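Local coordinates for protein alpha-galactosidase (Lactobacillus brevis, PDB 3MI6) that probably hydrolyses terminal, non-reducing alpha-D-galactose residues from alpha-D-galactosides, as a member of glycosyl hydrolase family 36, at residues D140-S152 and K162-L174. Sequence-based numbering, arbitrary orientation.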
loop_
_atom_site.group_PDB
_atom_site.type_symbol
_atom_site.label_atom_id
_atom_site.label_comp_id
_atom_site.label_asym_id
_atom_site.label_seq_id
_atom_site.Cartn_x
_atom_site.Cartn_y
_atom_site.Cartn_z
ATOM N N ASP D 140 17.501 22.340 -39.490
ATOM C CA ASP D 140 17.526 23.469 -38.583
ATOM C C ASP D 140 17.626 24.814 -39.331
ATOM O O ASP D 140 18.603 25.075 -40.052
ATOM C CB ASP D 140 18.706 23.304 -37.634
ATOM C CG ASP D 140 18.811 24.428 -36.630
ATOM O OD1 ASP D 140 17.748 24.941 -36.184
ATOM O OD2 ASP D 140 19.965 24.779 -36.280
ATOM N N ARG D 141 16.612 25.658 -39.153
ATOM C CA ARG D 141 16.620 27.018 -39.690
ATOM C C ARG D 141 17.787 27.870 -39.178
ATOM O O ARG D 141 18.121 28.893 -39.775
ATOM C CB ARG D 141 15.308 27.739 -39.357
ATOM C CG ARG D 141 14.057 27.048 -39.884
ATOM C CD ARG D 141 12.830 27.950 -39.790
ATOM N NE ARG D 141 12.349 28.113 -38.420
ATOM C CZ ARG D 141 11.186 27.638 -37.984
ATOM N NH1 ARG D 141 10.387 26.977 -38.822
ATOM N NH2 ARG D 141 10.812 27.833 -36.722
ATOM N N ILE D 142 18.395 27.463 -38.068
ATOM C CA ILE D 142 19.452 28.258 -37.451
ATOM C C ILE D 142 20.879 27.842 -37.838
ATOM O O ILE D 142 21.745 28.696 -38.021
ATOM C CB ILE D 142 19.339 28.269 -35.907
ATOM C CG1 ILE D 142 18.001 28.862 -35.470
ATOM C CG2 ILE D 142 20.481 29.049 -35.300
ATOM C CD1 ILE D 142 17.869 29.034 -33.972
ATOM N N THR D 143 21.141 26.548 -37.962
ATOM C CA THR D 143 22.523 26.127 -38.146
ATOM C C THR D 143 22.726 25.322 -39.407
ATOM O O THR D 143 23.860 25.116 -39.830
ATOM C CB THR D 143 23.042 25.302 -36.951
ATOM O OG1 THR D 143 22.441 23.997 -36.967
ATOM C CG2 THR D 143 22.719 26.002 -35.641
ATOM N N GLY D 144 21.633 24.851 -39.993
ATOM C CA GLY D 144 21.726 24.071 -41.212
ATOM C C GLY D 144 21.927 22.582 -41.005
ATOM O O GLY D 144 21.865 21.808 -41.963
ATOM N N LEU D 145 22.179 22.191 -39.757
ATOM C CA LEU D 145 22.254 20.789 -39.358
ATOM C C LEU D 145 21.037 20.039 -39.868
ATOM O O LEU D 145 19.930 20.576 -39.885
ATOM C CB LEU D 145 22.306 20.690 -37.831
ATOM C CG LEU D 145 21.989 19.343 -37.175
ATOM C CD1 LEU D 145 23.233 18.724 -36.594
ATOM C CD2 LEU D 145 20.971 19.525 -36.087
ATOM N N ALA D 146 21.245 18.799 -40.289
ATOM C CA ALA D 146 20.141 17.941 -40.689
ATOM C C ALA D 146 19.984 16.770 -39.724
ATOM O O ALA D 146 20.968 16.231 -39.220
ATOM C CB ALA D 146 20.345 17.434 -42.092
ATOM N N LEU D 147 18.743 16.371 -39.486
ATOM C CA LEU D 147 18.440 15.288 -38.566
ATOM C C LEU D 147 17.546 14.246 -39.211
ATOM O O LEU D 147 16.448 14.558 -39.673
ATOM C CB LEU D 147 17.727 15.847 -37.344
ATOM C CG LEU D 147 17.328 14.792 -36.325
ATOM C CD1 LEU D 147 18.559 14.018 -35.871
ATOM C CD2 LEU D 147 16.627 15.443 -35.150
ATOM N N ASP D 148 18.006 13.006 -39.251
ATOM C CA ASP D 148 17.138 11.920 -39.675
ATOM C C ASP D 148 16.562 11.172 -38.465
ATOM O O ASP D 148 17.307 10.682 -37.609
ATOM C CB ASP D 148 17.882 10.966 -40.607
ATOM C CG ASP D 148 18.178 11.597 -41.960
ATOM O OD1 ASP D 148 17.620 12.695 -42.198
ATOM O OD2 ASP D 148 18.952 11.010 -42.774
ATOM N N LEU D 149 15.232 11.120 -38.387
ATOM C CA LEU D 149 14.527 10.312 -37.393
ATOM C C LEU D 149 14.076 8.985 -38.018
ATOM O O LEU D 149 13.270 8.953 -38.943
ATOM C CB LEU D 149 13.327 11.064 -36.810
ATOM C CG LEU D 149 13.656 12.250 -35.909
ATOM C CD1 LEU D 149 12.446 12.720 -35.114
ATOM C CD2 LEU D 149 14.762 11.871 -34.967
ATOM N N ASN D 150 14.608 7.889 -37.505
ATOM C CA ASN D 150 14.299 6.588 -38.056
ATOM C C ASN D 150 13.284 5.834 -37.220
ATOM O O ASN D 150 13.206 5.995 -35.990
ATOM C CB ASN D 150 15.581 5.787 -38.201
ATOM C CG ASN D 150 16.677 6.589 -38.859
ATOM O OD1 ASN D 150 16.511 7.086 -39.965
ATOM N ND2 ASN D 150 17.797 6.736 -38.174
ATOM N N TYR D 151 12.498 5.021 -37.913
ATOM C CA TYR D 151 11.402 4.286 -37.323
ATOM C C TYR D 151 11.249 3.063 -38.186
ATOM O O TYR D 151 10.764 3.165 -39.302
ATOM C CB TYR D 151 10.110 5.076 -37.463
ATOM C CG TYR D 151 10.005 6.368 -36.681
ATOM C CD1 TYR D 151 10.435 7.574 -37.222
ATOM C CD2 TYR D 151 9.421 6.395 -35.420
ATOM C CE1 TYR D 151 10.312 8.771 -36.514
ATOM C CE2 TYR D 151 9.301 7.574 -34.703
ATOM C CZ TYR D 151 9.737 8.761 -35.251
ATOM O OH TYR D 151 9.607 9.929 -34.532
ATOM N N SER D 152 11.663 1.904 -37.701
ATOM C CA SER D 152 11.377 0.666 -38.415
ATOM C C SER D 152 10.272 -0.136 -37.727
ATOM O O SER D 152 10.387 -0.485 -36.557
ATOM C CB SER D 152 12.635 -0.174 -38.529
ATOM O OG SER D 152 13.706 0.632 -38.959
ATOM N N LYS D 162 13.689 2.540 -33.059
ATOM C CA LYS D 162 13.941 3.953 -33.340
ATOM C C LYS D 162 15.406 4.315 -33.260
ATOM O O LYS D 162 16.158 3.703 -32.505
ATOM C CB LYS D 162 13.140 4.838 -32.382
ATOM C CG LYS D 162 11.634 4.764 -32.591
ATOM C CD LYS D 162 10.881 5.470 -31.490
ATOM C CE LYS D 162 11.253 6.920 -31.392
ATOM N NZ LYS D 162 10.384 7.558 -30.389
ATOM N N SER D 163 15.814 5.298 -34.061
ATOM C CA SER D 163 17.128 5.923 -33.905
ATOM C C SER D 163 17.142 7.352 -34.429
ATOM O O SER D 163 16.122 7.871 -34.880
ATOM C CB SER D 163 18.232 5.113 -34.583
ATOM O OG SER D 163 18.222 5.297 -35.989
ATOM N N ALA D 164 18.311 7.981 -34.365
ATOM C CA ALA D 164 18.493 9.317 -34.905
ATOM C C ALA D 164 19.857 9.396 -35.554
ATOM O O ALA D 164 20.809 8.776 -35.081
ATOM C CB ALA D 164 18.355 10.365 -33.806
ATOM N N LYS D 165 19.942 10.135 -36.657
ATOM C CA LYS D 165 21.201 10.363 -37.362
ATOM C C LYS D 165 21.315 11.831 -37.654
ATOM O O LYS D 165 20.431 12.404 -38.285
ATOM C CB LYS D 165 21.224 9.608 -38.679
ATOM C CG LYS D 165 22.511 9.759 -39.444
ATOM C CD LYS D 165 22.391 9.120 -40.817
ATOM C CE LYS D 165 23.682 8.429 -41.236
ATOM N NZ LYS D 165 23.641 8.010 -42.668
ATOM N N PHE D 166 22.396 12.441 -37.194
ATOM C CA PHE D 166 22.618 13.873 -37.371
ATOM C C PHE D 166 23.565 14.110 -38.540
ATOM O O PHE D 166 24.578 13.424 -38.672
ATOM C CB PHE D 166 23.242 14.467 -36.105
ATOM C CG PHE D 166 22.313 14.521 -34.922
ATOM C CD1 PHE D 166 21.926 13.371 -34.271
ATOM C CD2 PHE D 166 21.853 15.733 -34.438
ATOM C CE1 PHE D 166 21.068 13.432 -33.181
ATOM C CE2 PHE D 166 21.002 15.787 -33.346
ATOM C CZ PHE D 166 20.608 14.638 -32.727
ATOM N N THR D 167 23.234 15.078 -39.392
ATOM C CA THR D 167 24.119 15.460 -40.496
ATOM C C THR D 167 24.467 16.943 -40.410
ATOM O O THR D 167 23.606 17.775 -40.128
ATOM C CB THR D 167 23.498 15.175 -41.891
ATOM O OG1 THR D 167 22.777 13.930 -41.876
ATOM C CG2 THR D 167 24.598 15.130 -42.960
ATOM N N ASN D 168 25.741 17.262 -40.630
ATOM C CA ASN D 168 26.187 18.651 -40.705
ATOM C C ASN D 168 26.603 18.998 -42.128
ATOM O O ASN D 168 27.702 18.636 -42.554
ATOM C CB ASN D 168 27.348 18.908 -39.740
ATOM C CG ASN D 168 27.695 20.389 -39.622
ATOM O OD1 ASN D 168 27.063 21.235 -40.248
ATOM N ND2 ASN D 168 28.705 20.703 -38.815
ATOM N N PRO D 169 25.716 19.681 -42.876
ATOM C CA PRO D 169 25.990 20.149 -44.237
ATOM C C PRO D 169 26.475 21.602 -44.254
ATOM O O PRO D 169 26.898 22.089 -45.304
ATOM C CB PRO D 169 24.615 20.066 -44.920
ATOM C CG PRO D 169 23.621 19.670 -43.834
ATOM C CD PRO D 169 24.308 19.908 -42.526
ATOM N N SER D 170 26.412 22.293 -43.118
ATOM C CA SER D 170 26.921 23.663 -43.058
ATOM C C SER D 170 28.447 23.692 -42.966
ATOM O O SER D 170 29.097 22.651 -42.897
ATOM C CB SER D 170 26.279 24.459 -41.912
ATOM O OG SER D 170 26.969 24.285 -40.686
ATOM N N SER D 171 29.011 24.892 -42.965
ATOM C CA SER D 171 30.457 25.032 -43.020
ATOM C C SER D 171 31.083 25.178 -41.635
ATOM O O SER D 171 32.304 25.111 -41.487
ATOM C CB SER D 171 30.830 26.239 -43.865
ATOM O OG SER D 171 30.715 27.412 -43.083
ATOM N N GLU D 172 30.238 25.369 -40.629
ATOM C CA GLU D 172 30.695 25.650 -39.271
ATOM C C GLU D 172 30.639 24.412 -38.381
ATOM O O GLU D 172 29.856 23.502 -38.636
ATOM C CB GLU D 172 29.840 26.759 -38.661
ATOM C CG GLU D 172 29.462 27.866 -39.641
ATOM C CD GLU D 172 29.654 29.249 -39.045
ATOM O OE1 GLU D 172 30.689 29.454 -38.366
ATOM O OE2 GLU D 172 28.775 30.125 -39.253
ATOM N N LYS D 173 31.470 24.378 -37.342
ATOM C CA LYS D 173 31.480 23.252 -36.411
ATOM C C LYS D 173 30.224 23.265 -35.548
ATOM O O LYS D 173 29.772 24.335 -35.118
ATOM C CB LYS D 173 32.713 23.304 -35.508
ATOM C CG LYS D 173 34.043 23.340 -36.247
ATOM C CD LYS D 173 35.207 23.406 -35.267
ATOM C CE LYS D 173 35.080 24.605 -34.329
ATOM N NZ LYS D 173 36.230 24.712 -33.377
ATOM N N LEU D 174 29.654 22.081 -35.319
ATOM C CA LEU D 174 28.525 21.917 -34.398
ATOM C C LEU D 174 28.863 20.874 -33.330
ATOM O O LEU D 174 29.546 19.890 -33.619
ATOM C CB LEU D 174 27.266 21.500 -35.148
ATOM C CG LEU D 174 26.597 22.486 -36.105
ATOM C CD1 LEU D 174 25.548 21.747 -36.894
ATOM C CD2 LEU D 174 25.993 23.691 -35.373
#
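Ala-146 to Tyr-151 run antiparallel to Lys-162 to Thr-167 as the two arms of a beta hairpin, the short axes 4.6 Å apart, with Ala-146/Thr-167, Asp-148/Lys-165 and Asn-150/Ser-163 as the hydrogen-bonded pairs. The last of these rungs is looser, its Ser-163 N to Asn-150 O bond weak at 3.3 Å, but a side-chain bond reinforces it: Asn-150 ND2 donates a hydrogen bond to Ser-163 OG at 2.7 Å, and the hydroxyl lies close to the amide plane. On the other face, with CG anti to the backbone N (chi1 179°) and chi2 at 57°, Leu-147 lays CD1 over the Phe-166 ring, 3.6 Å from the centroid and almost on the ring normal, a CH-pi contact. Leu-145 CD1 meets the same ring at its edge, 3.9 Å from Phe-166 CD2. A serine in place of Phe-166 would probably take the aromatic surface from both leucine methyls and open a gap on this buried face. Farther along, the Lys-162 chain lies beside the Tyr-151 ring, Lys-162 CE 3.9 Å from Tyr-151 CE2, while their polar ends turn to Tyr-21 and Glu-76 respectively. Just before the first arm, Leu-145 CB is met by CD1 of Leu-174, the first residue of strand 174-186, at 3.5 Å. The hairpin lies within a large antiparallel sheet of the N-terminal domain, between strands 132-140 and 290-301, with Leu-285 of strand 283-285 touching Leu-145 and Phe-166.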